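Local coordinates for protein CurM Sulfotransferase (PDB 4GBM) that probably transfers a sulfo group from the donor PAPS to a hydroxyl of the polyketide intermediate in curacin biosynthesis, and binds the product nucleotide PAP, at residues 149-154 with 213-218. The protein carries 2 engineered substitutions. Sequence-based numbering, arbitrary orientation.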
# COMPACT_ATOMS: atom_id res chain seq x y z
N ARG A 149 -1.72 13.66 7.26
CA ARG A 149 -2.90 14.09 6.50
C ARG A 149 -4.07 13.10 6.63
O ARG A 149 -5.23 13.51 6.62
CB ARG A 149 -2.56 14.38 5.03
CG ARG A 149 -3.62 15.23 4.33
CD ARG A 149 -3.23 15.64 2.91
NE ARG A 149 -2.23 16.71 2.89
CZ ARG A 149 -0.94 16.52 2.67
NH1 ARG A 149 -0.48 15.30 2.44
NH2 ARG A 149 -0.10 17.55 2.66
N GLY A 150 -3.76 11.80 6.75
CA GLY A 150 -4.79 10.79 6.97
C GLY A 150 -5.61 11.06 8.22
O GLY A 150 -6.84 10.96 8.22
N GLU A 151 -4.92 11.43 9.30
CA GLU A 151 -5.58 11.78 10.55
C GLU A 151 -6.29 13.13 10.48
O GLU A 151 -7.20 13.40 11.27
CB GLU A 151 -4.58 11.74 11.71
CG GLU A 151 -4.14 10.32 12.06
CD GLU A 151 -5.28 9.50 12.65
OE1 GLU A 151 -5.69 9.79 13.80
OE2 GLU A 151 -5.77 8.57 11.97
N ALA A 152 -5.87 13.98 9.55
CA ALA A 152 -6.50 15.28 9.37
C ALA A 152 -7.80 15.18 8.58
O ALA A 152 -8.74 15.95 8.82
CB ALA A 152 -5.55 16.26 8.69
N LEU A 153 -7.86 14.23 7.65
CA LEU A 153 -9.01 14.11 6.75
C LEU A 153 -10.09 13.16 7.25
O LEU A 153 -11.26 13.33 6.93
CB LEU A 153 -8.55 13.65 5.36
CG LEU A 153 -7.66 14.59 4.54
CD1 LEU A 153 -7.34 13.98 3.18
CD2 LEU A 153 -8.27 15.97 4.38
N PHE A 154 -9.67 12.16 8.03
CA PHE A 154 -10.53 11.06 8.45
C PHE A 154 -10.53 10.93 9.96
O PHE A 154 -9.51 11.18 10.61
CB PHE A 154 -10.04 9.73 7.88
CG PHE A 154 -10.01 9.67 6.38
CD1 PHE A 154 -11.15 9.32 5.67
CD2 PHE A 154 -8.83 9.94 5.67
CE1 PHE A 154 -11.13 9.25 4.27
CE2 PHE A 154 -8.80 9.87 4.27
CZ PHE A 154 -9.96 9.52 3.58
N PRO A 213 -3.56 2.03 20.53
CA PRO A 213 -3.22 0.66 20.14
C PRO A 213 -4.39 -0.03 19.44
O PRO A 213 -4.18 -0.90 18.57
CB PRO A 213 -2.93 -0.02 21.48
CG PRO A 213 -2.42 1.08 22.34
CD PRO A 213 -3.16 2.33 21.92
N GLU A 214 -5.60 0.38 19.79
CA GLU A 214 -6.81 -0.24 19.27
C GLU A 214 -7.08 0.09 17.79
O GLU A 214 -7.93 -0.55 17.16
CB GLU A 214 -8.01 0.14 20.16
CG GLU A 214 -7.94 -0.41 21.60
CD GLU A 214 -7.02 0.38 22.54
OE1 GLU A 214 -6.77 -0.12 23.66
OE2 GLU A 214 -6.54 1.48 22.19
N ARG A 215 -6.35 1.06 17.24
CA ARG A 215 -6.52 1.45 15.83
C ARG A 215 -5.39 0.98 14.90
O ARG A 215 -5.30 1.41 13.75
CB ARG A 215 -6.72 2.97 15.71
CG ARG A 215 -8.06 3.43 16.26
CD ARG A 215 -8.48 4.77 15.67
NE ARG A 215 -7.61 5.89 16.06
CZ ARG A 215 -7.03 6.75 15.23
NH1 ARG A 215 -6.29 7.73 15.72
NH2 ARG A 215 -7.19 6.66 13.92
N GLN A 216 -4.53 0.11 15.41
CA GLN A 216 -3.39 -0.37 14.64
C GLN A 216 -3.16 -1.87 14.81
O GLN A 216 -3.45 -2.45 15.86
CB GLN A 216 -2.12 0.39 15.02
CG GLN A 216 -1.82 0.39 16.51
CD GLN A 216 -0.67 1.30 16.85
OE1 GLN A 216 0.49 0.99 16.57
NE2 GLN A 216 -0.98 2.43 17.46
N HIS A 217 -2.65 -2.49 13.74
CA HIS A 217 -2.46 -3.93 13.71
C HIS A 217 -1.27 -4.24 12.82
O HIS A 217 -1.24 -3.81 11.67
CB HIS A 217 -3.72 -4.57 13.13
CG HIS A 217 -3.71 -6.06 13.13
ND1 HIS A 217 -4.04 -6.81 14.24
CD2 HIS A 217 -3.46 -6.95 12.14
CE1 HIS A 217 -3.97 -8.10 13.94
NE2 HIS A 217 -3.62 -8.21 12.67
N GLN A 218 -0.30 -4.98 13.34
CA GLN A 218 0.89 -5.31 12.56
C GLN A 218 0.73 -6.65 11.86
O GLN A 218 0.24 -7.61 12.45
CB GLN A 218 2.13 -5.34 13.45
CG GLN A 218 3.44 -5.40 12.67
CD GLN A 218 4.65 -5.58 13.57
OE1 GLN A 218 5.24 -6.66 13.64
NE2 GLN A 218 5.03 -4.52 14.27
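Glu151 and Arg215 form a two-pronged salt bridge, and no other residues of 149-154 and 213-218 touch. The guanidinium meets the carboxylate end-on, one nitrogen to each oxygen. Arg215 NH1 donates to Glu151 OE1 at 2.9 Å. Arg215 NH2 donates to Glu151 OE2 at 3.1 Å, and this bond is nearly straight, with an N-H...O angle of 175°. Both oxygens lie close to the guanidinium plane. The carboxylate is twisted by 27° from that plane: OE2 is approached on its syn side, whereas NH1 stands above the carboxylate at OE1.

The two side chains come from opposite directions and bridge backbones whose CA atoms, Glu151 to Arg215, are 11.6 Å apart. Glu151 bends at chi2 (-67°), which brings its carboxylate nearer to the arginine.

The fold is the P-loop-type alpha/beta fold of sulfotransferases, with a central parallel sheet. Glu151 lies near the end of helix 144-153. Arg215 lies just before strand 216-220, an outermost strand of the sheet. The bridge thus ties this helix to one edge of the sheet.

Further polar partners hold both groups. Glu151 OE2 also bonds Tyr159 OH, from the neighbouring strand 158-163. Arg215 NH2 also bonds the carbonyl oxygen of Ser157, and its NE pairs with Glu212. The second carboxylate probably helps to balance the charge of this buried arginine.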